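Local coordinates for protein beta-lactamase Rm3 (PDB 5IQK) that hydrolyses beta-lactam antibiotics as a zinc-dependent, subclass B3 metallo-beta-lactamase, at residues A[9-14]-A[49-54]; A[15-20]-A[242-247]; A[35-40]-A[63-68]; A[138-143]-A[160-165]; A[179-184]-A[206-211]. All coordinates share one frame; numbering follows the deposited sequence.

Interaction 1 of 5, residues A[9-14]-A[49-54]; sequences TWNADQ and LPESAP
N11, just past the end of helix 5-10, docks its amide on the turn 49-52 of this metallo-beta-lactamase fold, close to bound zinc: the L49 side chain is about 6 Å from a zinc ion. S52 OG donates to N11 OD1 over a short 2.5 Å. The hydroxyl sits above the carbonyl plane of the amide, 38° out of it. The same OG accepts a weak bond from L49 N at 2.9 Å, so the S52 hydroxyl links the turn to the asparagine. N11 reaches it with CG anti to the backbone N (chi1 -161°). The other end of the amide is held more loosely. N11 ND2 gives a weak 3.4 Å bond to E51 O and lies 3.4 Å from E51 CG, so the start of the glutamate chain flanks it. On the apolar side, L49 CD1 packs on N11 CB at 4.1 Å. The turn itself is closed by the backbone bond from S52 N to L49 O. K55, just past the turn in helix 53-62, bonds to N11 O. W10, one residue back, meets zinc ligand H223 edge-to-face. L49 touches zinc ligand D81 of helix 80-83, and A53 and P54 lean on helix 86-93.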
# COMPACT_ATOMS: atom_id res chain seq x y z
N THR A 9 -0.16 6.21 -16.68
CA THR A 9 -1.29 5.33 -16.43
C THR A 9 -1.55 5.13 -14.94
O THR A 9 -2.67 5.26 -14.47
CB THR A 9 -1.09 3.96 -17.10
OG1 THR A 9 -1.08 4.14 -18.52
CG2 THR A 9 -2.23 3.01 -16.74
N TRP A 10 -0.49 4.80 -14.20
CA TRP A 10 -0.63 4.58 -12.76
C TRP A 10 -1.17 5.82 -12.03
O TRP A 10 -1.93 5.69 -11.07
CB TRP A 10 0.71 4.18 -12.16
CG TRP A 10 1.13 2.75 -12.50
CD1 TRP A 10 0.43 1.84 -13.24
CD2 TRP A 10 2.34 2.10 -12.11
NE1 TRP A 10 1.14 0.65 -13.33
CE2 TRP A 10 2.31 0.79 -12.63
CE3 TRP A 10 3.46 2.50 -11.37
CZ2 TRP A 10 3.35 -0.12 -12.43
CZ3 TRP A 10 4.49 1.60 -11.18
CH2 TRP A 10 4.43 0.30 -11.70
N ASN A 11 -0.76 7.01 -12.47
CA ASN A 11 -1.12 8.24 -11.77
C ASN A 11 -2.40 8.91 -12.27
O ASN A 11 -2.72 10.01 -11.82
CB ASN A 11 0.03 9.25 -11.86
CG ASN A 11 -0.07 10.35 -10.81
OD1 ASN A 11 -0.29 10.08 -9.63
ND2 ASN A 11 0.09 11.60 -11.24
N ALA A 12 -3.12 8.26 -13.17
CA ALA A 12 -4.34 8.85 -13.74
C ALA A 12 -5.38 9.16 -12.67
O ALA A 12 -5.50 8.44 -11.67
CB ALA A 12 -4.93 7.93 -14.79
N ASP A 13 -6.12 10.23 -12.89
CA ASP A 13 -7.18 10.65 -11.96
C ASP A 13 -8.14 9.54 -11.60
O ASP A 13 -8.59 8.79 -12.46
CB ASP A 13 -8.00 11.79 -12.57
CG ASP A 13 -7.25 13.09 -12.66
OD1 ASP A 13 -6.12 13.18 -12.15
OD2 ASP A 13 -7.82 14.03 -13.25
N GLN A 14 -8.47 9.48 -10.33
CA GLN A 14 -9.60 8.69 -9.86
C GLN A 14 -10.39 9.53 -8.88
O GLN A 14 -9.83 10.05 -7.92
CB GLN A 14 -9.12 7.40 -9.18
CG GLN A 14 -10.26 6.65 -8.51
CD GLN A 14 -11.32 6.22 -9.50
OE1 GLN A 14 -11.03 5.51 -10.45
NE2 GLN A 14 -12.55 6.68 -9.30
N LEU A 49 3.24 8.23 -6.37
CA LEU A 49 4.41 8.85 -6.97
C LEU A 49 4.57 10.28 -6.44
O LEU A 49 3.63 10.81 -5.85
CB LEU A 49 4.28 8.88 -8.50
CG LEU A 49 4.31 7.53 -9.21
CD1 LEU A 49 3.63 7.64 -10.59
CD2 LEU A 49 5.75 7.02 -9.38
N PRO A 50 5.73 10.90 -6.66
CA PRO A 50 5.86 12.30 -6.25
C PRO A 50 4.75 13.16 -6.83
O PRO A 50 4.23 14.02 -6.12
CB PRO A 50 7.22 12.71 -6.81
CG PRO A 50 8.00 11.42 -6.81
CD PRO A 50 7.00 10.37 -7.20
N GLU A 51 4.38 12.91 -8.08
CA GLU A 51 3.32 13.67 -8.72
C GLU A 51 1.92 13.20 -8.29
O GLU A 51 0.90 13.75 -8.74
CB GLU A 51 3.47 13.61 -10.25
CG GLU A 51 3.37 12.21 -10.86
CD GLU A 51 4.72 11.51 -11.01
OE1 GLU A 51 5.61 11.67 -10.14
OE2 GLU A 51 4.89 10.79 -12.02
N SER A 52 1.85 12.21 -7.40
CA SER A 52 0.57 11.78 -6.86
C SER A 52 0.12 12.62 -5.69
O SER A 52 -1.07 12.72 -5.43
CB SER A 52 0.61 10.32 -6.41
OG SER A 52 0.88 9.47 -7.50
N ALA A 53 1.07 13.22 -4.97
CA ALA A 53 0.75 13.95 -3.74
C ALA A 53 -0.31 15.04 -3.94
O ALA A 53 -1.26 15.11 -3.15
CB ALA A 53 2.03 14.54 -3.13
N PRO A 54 -0.19 15.89 -4.99
CA PRO A 54 -1.26 16.88 -5.14
C PRO A 54 -2.63 16.27 -5.44
O PRO A 54 -3.65 16.87 -5.10
CB PRO A 54 -0.79 17.75 -6.31
CG PRO A 54 0.64 17.44 -6.51
CD PRO A 54 0.89 16.08 -5.97

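Interaction 2 of 5, residues A[15-20]-A[242-247]; sequences APFRLF and DAFVDP
F244 lays one ring face against the methyl CD2 of L19. This is a CH-pi contact: L19 CD2 is 3.9 Å from the F244 ring centroid and 16° off the ring normal. The methyl sits toward the rim of the ring rather than over its middle, nearest to F244 CD1. The far end of the ring reaches F17, with F17 CE1 3.6 Å from F244 CZ. The two ring planes are nearly parallel, at 16°, but slid so far apart that they barely overlap. F17 holds its ring there with CG between the backbone N and the carbonyl carbon (chi1 55°). Two backbone oxygens also lie near the F244 ring: L19 O is 3.6 Å from F244 CD2, and R18 O is 3.9 Å from F244 CE2. F17, R18 and L19 belong to strand 17-20, an outermost strand of the seven-stranded sheet. L19 and F20 both face T23 in a classic beta bulge. F244 ends a 3-10 turn in the loop between helices 229-239 and 249-269. Helix 229-239 flanks both aromatics: F17 touches L233, F244 touches S236, and R232 bonds to F244 O. F17 also meets the ring of Y25 on the adjacent strand.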
# COMPACT_ATOMS: atom_id res chain seq x y z
N ALA A 15 -11.68 9.70 -9.14
CA ALA A 15 -12.54 10.39 -8.17
C ALA A 15 -12.60 9.61 -6.86
O ALA A 15 -12.81 8.39 -6.87
CB ALA A 15 -13.94 10.58 -8.76
N PRO A 16 -12.41 10.29 -5.71
CA PRO A 16 -12.39 9.60 -4.42
C PRO A 16 -13.77 9.10 -3.99
O PRO A 16 -14.78 9.63 -4.45
CB PRO A 16 -11.89 10.68 -3.46
CG PRO A 16 -12.39 11.95 -4.06
CD PRO A 16 -12.30 11.75 -5.56
N PHE A 17 -13.82 8.08 -3.14
CA PHE A 17 -15.08 7.48 -2.71
C PHE A 17 -14.97 6.77 -1.36
O PHE A 17 -13.89 6.33 -0.95
CB PHE A 17 -15.60 6.49 -3.76
CG PHE A 17 -14.61 5.40 -4.13
CD1 PHE A 17 -14.69 4.15 -3.54
CD2 PHE A 17 -13.63 5.64 -5.07
CE1 PHE A 17 -13.78 3.15 -3.87
CE2 PHE A 17 -12.72 4.66 -5.40
CZ PHE A 17 -12.80 3.41 -4.80
N ARG A 18 -16.08 6.55 -0.73
CA ARG A 18 -16.10 5.83 0.50
C ARG A 18 -16.10 4.35 0.27
O ARG A 18 -16.78 3.85 -0.58
CB ARG A 18 -17.34 6.20 1.31
CG ARG A 18 -17.57 5.32 2.51
CD ARG A 18 -18.94 5.59 3.12
NE ARG A 18 -18.90 5.99 4.51
CZ ARG A 18 -19.95 6.45 5.14
NH1 ARG A 18 -21.08 6.55 4.50
NH2 ARG A 18 -19.88 6.78 6.41
N LEU A 19 -15.32 3.64 1.05
CA LEU A 19 -15.26 2.19 0.95
C LEU A 19 -16.23 1.56 1.92
O LEU A 19 -17.17 0.86 1.52
CB LEU A 19 -13.85 1.70 1.21
CG LEU A 19 -12.90 1.95 0.06
CD1 LEU A 19 -11.46 1.92 0.58
CD2 LEU A 19 -13.12 0.90 -1.01
N PHE A 20 -15.98 1.80 3.20
CA PHE A 20 -16.85 1.34 4.27
C PHE A 20 -16.61 2.20 5.51
O PHE A 20 -15.47 2.38 5.92
CB PHE A 20 -16.62 -0.13 4.59
CG PHE A 20 -17.59 -0.69 5.58
CD1 PHE A 20 -17.24 -0.83 6.92
CD2 PHE A 20 -18.87 -1.04 5.19
CE1 PHE A 20 -18.15 -1.33 7.84
CE2 PHE A 20 -19.79 -1.54 6.10
CZ PHE A 20 -19.43 -1.68 7.43
N ASP A 242 -21.76 -3.24 -0.10
CA ASP A 242 -21.67 -4.69 -0.24
C ASP A 242 -20.71 -5.07 -1.35
O ASP A 242 -20.04 -6.10 -1.30
CB ASP A 242 -23.03 -5.31 -0.54
CG ASP A 242 -23.84 -5.63 0.71
OD1 ASP A 242 -23.28 -5.54 1.83
OD2 ASP A 242 -25.02 -5.99 0.56
N ALA A 243 -20.66 -4.22 -2.37
CA ALA A 243 -19.82 -4.47 -3.52
C ALA A 243 -18.33 -4.55 -3.17
O ALA A 243 -17.57 -5.19 -3.89
CB ALA A 243 -20.04 -3.40 -4.57
N PHE A 244 -17.92 -3.90 -2.08
CA PHE A 244 -16.51 -3.90 -1.68
C PHE A 244 -16.19 -5.01 -0.69
O PHE A 244 -15.03 -5.25 -0.38
CB PHE A 244 -16.13 -2.55 -1.08
CG PHE A 244 -16.22 -1.41 -2.04
CD1 PHE A 244 -15.37 -1.33 -3.12
CD2 PHE A 244 -17.18 -0.42 -1.86
CE1 PHE A 244 -15.46 -0.29 -4.02
CE2 PHE A 244 -17.28 0.63 -2.76
CZ PHE A 244 -16.40 0.69 -3.85
N VAL A 245 -17.24 -5.66 -0.18
CA VAL A 245 -17.09 -6.69 0.85
C VAL A 245 -16.98 -8.09 0.26
O VAL A 245 -17.85 -8.53 -0.48
CB VAL A 245 -18.28 -6.62 1.84
CG1 VAL A 245 -18.18 -7.71 2.89
CG2 VAL A 245 -18.31 -5.26 2.48
N ASP A 246 -15.89 -8.77 0.60
CA ASP A 246 -15.61 -10.12 0.12
C ASP A 246 -14.61 -10.78 1.06
O ASP A 246 -13.41 -10.49 1.02
CB ASP A 246 -15.08 -10.07 -1.32
CG ASP A 246 -14.82 -11.46 -1.91
OD1 ASP A 246 -14.38 -11.52 -3.08
OD2 ASP A 246 -15.04 -12.47 -1.22
N PRO A 247 -15.10 -11.69 1.92
CA PRO A 247 -14.27 -12.31 2.96
C PRO A 247 -13.19 -13.23 2.39
O PRO A 247 -12.28 -13.62 3.12
CB PRO A 247 -15.28 -13.12 3.78
CG PRO A 247 -16.61 -12.51 3.46
CD PRO A 247 -16.50 -12.10 2.03

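Interaction 3 of 5, residues A[35-40]-A[63-68]; sequences LVTSPQ and LGFRIE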
# COMPACT_ATOMS: atom_id res chain seq x y z
N LEU A 35 -7.73 6.81 3.12
CA LEU A 35 -7.95 7.71 4.24
C LEU A 35 -8.89 7.07 5.26
O LEU A 35 -9.97 6.60 4.91
CB LEU A 35 -8.52 9.04 3.74
CG LEU A 35 -8.68 10.18 4.75
CD1 LEU A 35 -7.32 10.74 5.14
CD2 LEU A 35 -9.59 11.27 4.16
N VAL A 36 -8.45 7.03 6.52
CA VAL A 36 -9.26 6.48 7.59
C VAL A 36 -9.47 7.59 8.62
O VAL A 36 -8.53 8.05 9.25
CB VAL A 36 -8.59 5.25 8.27
CG1 VAL A 36 -9.58 4.59 9.23
CG2 VAL A 36 -8.08 4.24 7.22
N THR A 37 -10.72 8.02 8.77
CA THR A 37 -11.01 9.28 9.44
C THR A 37 -11.52 9.14 10.87
O THR A 37 -12.03 8.09 11.27
CB THR A 37 -12.07 10.08 8.66
OG1 THR A 37 -13.30 9.35 8.65
CG2 THR A 37 -11.61 10.32 7.21
N SER A 38 -11.38 10.21 11.64
CA SER A 38 -12.00 10.31 12.96
C SER A 38 -12.11 11.78 13.32
O SER A 38 -11.51 12.63 12.68
CB SER A 38 -11.19 9.55 14.01
OG SER A 38 -10.18 10.37 14.57
N PRO A 39 -12.91 12.10 14.36
CA PRO A 39 -13.02 13.50 14.76
C PRO A 39 -11.75 14.02 15.44
O PRO A 39 -11.60 15.22 15.65
CB PRO A 39 -14.20 13.50 15.73
CG PRO A 39 -14.28 12.10 16.23
CD PRO A 39 -13.85 11.23 15.10
N GLN A 40 -10.84 13.10 15.77
CA GLN A 40 -9.56 13.44 16.38
C GLN A 40 -8.43 13.48 15.35
O GLN A 40 -7.26 13.60 15.70
CB GLN A 40 -9.22 12.44 17.48
CG GLN A 40 -10.20 12.48 18.66
CD GLN A 40 -9.89 11.43 19.70
OE1 GLN A 40 -8.72 11.20 20.03
NE2 GLN A 40 -10.92 10.79 20.23
N LEU A 63 -13.60 15.00 -0.72
CA LEU A 63 -14.42 14.21 0.19
C LEU A 63 -14.95 15.06 1.35
O LEU A 63 -15.79 14.59 2.12
CB LEU A 63 -13.62 13.04 0.76
CG LEU A 63 -13.34 11.91 -0.24
CD1 LEU A 63 -12.46 10.84 0.41
CD2 LEU A 63 -14.63 11.30 -0.76
N GLY A 64 -14.40 16.26 1.50
CA GLY A 64 -14.78 17.13 2.60
C GLY A 64 -13.86 17.04 3.80
O GLY A 64 -14.23 17.47 4.90
N PHE A 65 -12.66 16.49 3.60
CA PHE A 65 -11.67 16.45 4.68
C PHE A 65 -10.47 17.33 4.35
O PHE A 65 -10.40 17.92 3.28
CB PHE A 65 -11.23 15.00 4.94
CG PHE A 65 -12.36 14.09 5.31
CD1 PHE A 65 -12.98 14.20 6.55
CD2 PHE A 65 -12.83 13.13 4.42
CE1 PHE A 65 -14.04 13.37 6.90
CE2 PHE A 65 -13.88 12.30 4.76
CZ PHE A 65 -14.49 12.41 6.01
N ARG A 66 -9.51 17.40 5.27
CA ARG A 66 -8.34 18.26 5.09
C ARG A 66 -7.03 17.52 5.37
O ARG A 66 -6.94 16.74 6.31
CB ARG A 66 -8.41 19.48 6.00
CG ARG A 66 -9.69 20.29 5.87
CD ARG A 66 -9.76 21.35 6.94
NE ARG A 66 -8.70 22.34 6.78
CZ ARG A 66 -7.99 22.84 7.78
NH1 ARG A 66 -8.23 22.46 9.03
NH2 ARG A 66 -7.04 23.74 7.54
N ILE A 67 -6.02 17.79 4.55
CA ILE A 67 -4.69 17.20 4.73
C ILE A 67 -4.13 17.65 6.08
O ILE A 67 -3.38 16.93 6.72
CB ILE A 67 -3.73 17.59 3.58
CG1 ILE A 67 -2.38 16.86 3.73
CG2 ILE A 67 -3.53 19.10 3.52
CD1 ILE A 67 -2.51 15.36 3.66
N GLU A 68 -4.57 18.83 6.53
CA GLU A 68 -4.10 19.39 7.78
C GLU A 68 -4.56 18.54 8.97
O GLU A 68 -4.02 18.65 10.06
CB GLU A 68 -4.60 20.83 7.95
CG GLU A 68 -3.96 21.83 6.99
CD GLU A 68 -4.65 21.88 5.63
OE1 GLU A 68 -5.68 21.18 5.45
OE2 GLU A 68 -4.16 22.61 4.75
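L35, on strand 34-36, starts the contact by sending its CD2 methyl to the ring of F65. L35 CD2 stops 3.7 Å from F65 CD2. Its CG is anti to the backbone N (chi1 -174°), which carries the side chain toward the loop 63-68. T37, two residues on from L35, supplies the second touch. Its methyl CG2 stands over the centre of the F65 ring, 3.8 Å from the ring centroid and 12° off the normal, a CH-pi contact. The methyl is nearly equidistant from several ring carbons, so it rests on the face as a whole. The chain then turns at S38, whose OG accepts from Q40 N at 3.1 Å in an ST turn. On the other segment, G64 ends helix 53-62 with positive phi in a Schellman motif. That turn brings F65 back toward the sheet. Further on, R66 NE and E68 OE1 face each other at 3.5 Å through charge alone, since no N-H points at the oxygen. H42 and Y24 also meet the F65 ring edge-to-face, from the strands on either side of 34-36. Helix 53-62 carries the beta-alpha-beta crossover from strand 42-45 to the adjacent parallel strand 70-74. Its I60 is touched by L35, F65 and I67.

Interaction 4 of 5, residues A[138-143]-A[160-165]; sequences GQFNVG and LSWTWQ
F140 and W162 meet as an offset edge-to-face pair. The six-membered ring of W162 turns its edge toward the face of F140, with planes at 68° and centroids 5.6 Å apart. W162 CZ3 lies 3.7 Å from F140 CD2, and W162 CH2 lies 3.8 Å from F140 CE2. The CZ3-CH2 edge of W162 thus lies against the CD2-CE2 side of F140, with its plane steeply tilted to that ring. In F140, CG is anti to the carbonyl carbon (chi1 -65°), beside the backbone N, which carries the ring toward the indole. W162 places its CG the same way and adds a chi2 of 91°, which stands the indole across its CA-CB bond and swings the benzene side toward F140. The pyrrole nitrogen is used elsewhere: W162 NE1 bonds to N75 O, which should help fix the rotation of the indole. These residues sit on strands 139-142 and 160-168 of the five-stranded sheet, with strand 145-151 between them. F140 pairs through its backbone with L147 of that middle strand, and W162 packs on A149. The rings face the second sheet of the beta-sandwich, where F140 touches L72 and W162 touches L74 of strand 70-74. At the end of strand 139-142, N141 ND2 bonds to G143 O at 3.0 Å, within the turn into strand 145-151. W164 sends its NE1 to T23 OG1 on the other sheet.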
# COMPACT_ATOMS: atom_id res chain seq x y z
N GLY A 138 3.04 -4.31 15.22
CA GLY A 138 3.03 -2.99 15.82
C GLY A 138 1.67 -2.34 15.69
O GLY A 138 1.08 -2.36 14.61
N GLN A 139 1.20 -1.73 16.78
CA GLN A 139 -0.10 -1.07 16.82
C GLN A 139 0.10 0.45 16.81
O GLN A 139 0.91 0.98 17.56
CB GLN A 139 -0.89 -1.47 18.07
CG GLN A 139 -1.14 -2.96 18.28
CD GLN A 139 -2.13 -3.24 19.43
OE1 GLN A 139 -2.01 -2.70 20.54
NE2 GLN A 139 -3.09 -4.12 19.17
N PHE A 140 -0.66 1.14 15.97
CA PHE A 140 -0.60 2.59 15.88
C PHE A 140 -2.02 3.11 15.99
O PHE A 140 -2.97 2.43 15.60
CB PHE A 140 0.00 3.08 14.55
CG PHE A 140 1.44 2.72 14.36
CD1 PHE A 140 2.44 3.66 14.55
CD2 PHE A 140 1.80 1.43 14.00
CE1 PHE A 140 3.77 3.33 14.38
CE2 PHE A 140 3.14 1.09 13.83
CZ PHE A 140 4.12 2.04 14.02
N ASN A 141 -2.18 4.33 16.49
CA ASN A 141 -3.50 4.92 16.56
C ASN A 141 -3.52 6.42 16.39
O ASN A 141 -2.52 7.11 16.63
CB ASN A 141 -4.18 4.55 17.89
CG ASN A 141 -3.74 5.44 19.04
OD1 ASN A 141 -2.62 5.31 19.54
ND2 ASN A 141 -4.62 6.34 19.48
N VAL A 142 -4.65 6.91 15.91
CA VAL A 142 -5.00 8.32 15.96
C VAL A 142 -6.39 8.33 16.55
O VAL A 142 -7.35 7.95 15.89
CB VAL A 142 -4.99 9.00 14.57
CG1 VAL A 142 -5.45 10.46 14.70
CG2 VAL A 142 -3.60 8.90 13.93
N GLY A 143 -6.49 8.74 17.81
CA GLY A 143 -7.75 8.64 18.51
C GLY A 143 -8.27 7.22 18.56
O GLY A 143 -7.56 6.32 18.99
N LEU A 160 5.15 -3.92 4.02
CA LEU A 160 4.23 -3.90 5.15
C LEU A 160 2.77 -3.88 4.72
O LEU A 160 2.40 -3.11 3.85
CB LEU A 160 4.47 -2.68 6.02
CG LEU A 160 5.39 -2.64 7.22
CD1 LEU A 160 5.12 -1.31 7.89
CD2 LEU A 160 5.11 -3.80 8.16
N SER A 161 1.92 -4.67 5.38
CA SER A 161 0.48 -4.58 5.17
C SER A 161 -0.18 -4.11 6.47
O SER A 161 0.40 -4.26 7.55
CB SER A 161 -0.09 -5.92 4.72
OG SER A 161 0.51 -6.34 3.49
N TRP A 162 -1.38 -3.55 6.37
CA TRP A 162 -2.04 -2.90 7.50
C TRP A 162 -3.47 -3.39 7.67
O TRP A 162 -4.18 -3.57 6.69
CB TRP A 162 -2.05 -1.38 7.31
CG TRP A 162 -0.68 -0.75 7.33
CD1 TRP A 162 0.14 -0.53 6.26
CD2 TRP A 162 0.02 -0.28 8.49
NE1 TRP A 162 1.31 0.06 6.69
CE2 TRP A 162 1.26 0.23 8.05
CE3 TRP A 162 -0.28 -0.23 9.85
CZ2 TRP A 162 2.19 0.78 8.93
CZ3 TRP A 162 0.64 0.32 10.72
CH2 TRP A 162 1.87 0.81 10.25
N THR A 163 -3.88 -3.59 8.92
CA THR A 163 -5.27 -3.94 9.21
C THR A 163 -5.86 -3.02 10.25
O THR A 163 -5.17 -2.50 11.13
CB THR A 163 -5.42 -5.38 9.72
OG1 THR A 163 -4.65 -5.54 10.93
CG2 THR A 163 -4.97 -6.39 8.67
N TRP A 164 -7.17 -2.85 10.16
CA TRP A 164 -7.93 -2.08 11.12
C TRP A 164 -9.40 -2.44 10.96
O TRP A 164 -9.76 -3.15 10.02
CB TRP A 164 -7.71 -0.58 10.91
CG TRP A 164 -8.24 -0.06 9.60
CD1 TRP A 164 -9.41 0.62 9.40
CD2 TRP A 164 -7.63 -0.18 8.31
NE1 TRP A 164 -9.56 0.94 8.08
CE2 TRP A 164 -8.48 0.45 7.38
CE3 TRP A 164 -6.44 -0.76 7.85
CZ2 TRP A 164 -8.19 0.52 6.03
CZ3 TRP A 164 -6.15 -0.69 6.49
CH2 TRP A 164 -7.02 -0.06 5.60
N GLN A 165 -10.25 -1.92 11.85
CA GLN A 165 -11.68 -2.12 11.71
C GLN A 165 -12.38 -0.80 11.39
O GLN A 165 -11.97 0.25 11.87
CB GLN A 165 -12.29 -2.70 13.00
CG GLN A 165 -11.68 -4.00 13.46
CD GLN A 165 -12.58 -4.77 14.40
OE1 GLN A 165 -13.48 -4.20 15.04
NE2 GLN A 165 -12.36 -6.07 14.49

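Interaction 5 of 5, residues A[179-184]-A[206-211]; sequences DSINAV and HSFETL
I181 anchors a loop of the zinc site onto helix 200-212 by packing on L211, F208 and S207. Loop 179-184 backs the metal ligands: D179 OD1 bonds to H77 ND1, and N182 O to H155 ND1. These bonds make D179 and N182 second-shell residues, consistent with a part in orienting the zinc ligands H77 and H155. I181 and L211 meet tip to tip. L211 CD1 lies 3.8 Å from both I181 CG2 and I181 CD1, so one methyl rests against both branches. I181 CD1 also reaches F208 CE1 at 4.0 Å. The isoleucine offers both branches because CG1 lies between the backbone N and the carbonyl carbon (chi1 50°), while CG2 is anti to the carbonyl carbon. F208 meets the loop with its ring edge: I181 O lies in the ring plane, 4.0 Å from CE1. S207 gives a looser touch, its CB 4.5 Å from I181 CG2. Its hydroxyl is engaged elsewhere, with P153 O and D203 O. Beyond I181 the chain bends in an inverse gamma turn at A183. Helix 249-269 packs on both partners: I181 touches Y253 and A257, F208 packs on V254 and R258, and Y253 OH bonds to D179 O.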
# COMPACT_ATOMS: atom_id res chain seq x y z
N ASP A 179 0.04 -4.99 0.95
CA ASP A 179 1.16 -4.56 0.14
C ASP A 179 1.28 -5.42 -1.11
O ASP A 179 0.75 -6.53 -1.17
CB ASP A 179 2.46 -4.62 0.95
CG ASP A 179 3.59 -3.87 0.26
OD1 ASP A 179 3.28 -3.01 -0.62
OD2 ASP A 179 4.76 -4.15 0.57
N SER A 180 1.98 -4.89 -2.10
CA SER A 180 2.40 -5.69 -3.25
C SER A 180 3.14 -6.93 -2.79
O SER A 180 4.01 -6.83 -1.93
CB SER A 180 3.31 -4.88 -4.17
OG SER A 180 2.66 -3.71 -4.63
N ILE A 181 2.80 -8.08 -3.37
CA ILE A 181 3.52 -9.33 -3.13
C ILE A 181 3.83 -10.02 -4.46
O ILE A 181 4.01 -11.24 -4.52
CB ILE A 181 2.73 -10.28 -2.22
CG1 ILE A 181 1.30 -10.43 -2.73
CG2 ILE A 181 2.72 -9.77 -0.79
CD1 ILE A 181 0.51 -11.50 -2.01
N ASN A 182 3.89 -9.22 -5.53
CA ASN A 182 4.19 -9.77 -6.84
C ASN A 182 5.70 -9.83 -7.08
O ASN A 182 6.42 -8.86 -6.87
CB ASN A 182 3.47 -8.97 -7.94
CG ASN A 182 3.81 -7.48 -7.96
OD1 ASN A 182 4.06 -6.85 -6.93
ND2 ASN A 182 3.80 -6.90 -9.16
N ALA A 183 6.15 -11.01 -7.52
CA ALA A 183 7.56 -11.24 -7.81
C ALA A 183 7.95 -10.65 -9.17
O ALA A 183 8.07 -11.37 -10.18
CB ALA A 183 7.88 -12.74 -7.77
N VAL A 184 8.11 -9.33 -9.18
CA VAL A 184 8.59 -8.61 -10.35
C VAL A 184 9.84 -7.84 -9.93
O VAL A 184 10.04 -7.57 -8.74
CB VAL A 184 7.54 -7.63 -10.90
CG1 VAL A 184 6.26 -8.36 -11.23
CG2 VAL A 184 7.25 -6.55 -9.86
N HIS A 206 6.34 -16.71 3.46
CA HIS A 206 5.81 -16.40 4.78
C HIS A 206 4.75 -15.29 4.65
O HIS A 206 3.78 -15.27 5.42
CB HIS A 206 6.93 -16.04 5.76
CG HIS A 206 6.47 -15.89 7.18
ND1 HIS A 206 6.30 -16.97 8.02
CD2 HIS A 206 6.19 -14.79 7.92
CE1 HIS A 206 5.90 -16.54 9.20
NE2 HIS A 206 5.83 -15.23 9.17
N SER A 207 4.96 -14.36 3.72
CA SER A 207 3.97 -13.31 3.45
C SER A 207 2.68 -13.90 2.90
O SER A 207 1.59 -13.48 3.30
CB SER A 207 4.53 -12.26 2.47
OG SER A 207 5.54 -11.50 3.11
N PHE A 208 2.80 -14.86 1.98
CA PHE A 208 1.63 -15.60 1.49
C PHE A 208 0.83 -16.21 2.65
O PHE A 208 -0.40 -16.13 2.69
CB PHE A 208 2.05 -16.72 0.52
CG PHE A 208 2.67 -16.23 -0.77
CD1 PHE A 208 2.53 -14.93 -1.21
CD2 PHE A 208 3.39 -17.12 -1.56
CE1 PHE A 208 3.11 -14.50 -2.40
CE2 PHE A 208 3.96 -16.71 -2.76
CZ PHE A 208 3.83 -15.40 -3.18
N GLU A 209 1.54 -16.81 3.60
CA GLU A 209 0.93 -17.42 4.77
C GLU A 209 0.25 -16.37 5.64
O GLU A 209 -0.85 -16.59 6.13
CB GLU A 209 2.00 -18.13 5.60
CG GLU A 209 2.64 -19.33 4.94
CD GLU A 209 3.94 -19.73 5.61
OE1 GLU A 209 4.27 -19.13 6.65
OE2 GLU A 209 4.60 -20.66 5.12
N THR A 210 0.92 -15.24 5.82
CA THR A 210 0.42 -14.16 6.67
C THR A 210 -0.86 -13.57 6.12
O THR A 210 -1.86 -13.44 6.82
CB THR A 210 1.47 -13.04 6.81
OG1 THR A 210 2.59 -13.52 7.56
CG2 THR A 210 0.87 -11.83 7.53
N LEU A 211 -0.82 -13.21 4.85
CA LEU A 211 -1.94 -12.51 4.24
C LEU A 211 -3.16 -13.42 4.10
O LEU A 211 -4.29 -12.97 4.31
CB LEU A 211 -1.55 -11.92 2.89
CG LEU A 211 -0.74 -10.61 2.94
CD1 LEU A 211 -0.15 -10.28 1.58
CD2 LEU A 211 -1.64 -9.46 3.41

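How the interactions relate
The contacts spread over both halves of the sandwich. Interactions 1 and 2 follow each other from helix 5-10 into strand 17-20, with centres 21 Å apart. Interactions 3, 4 and 5 are all nested inside the chain loop that interaction 2 closes. Interactions 2 and 3 reach the seven-stranded sheet and touch where P16 packs on L63. Interaction 4 lies in the five-stranded sheet, yet meets interaction 3 through V36 and W164, joining the sheets. It also adjoins interaction 5, where S161 OG probably bonds to D179 N. Interactions 1 and 5 lie 24 Å apart, on opposite sides of the chain's centre, and each has residues near bound zinc: L49 in interaction 1, and the loop backing H77 and H155 in interaction 5.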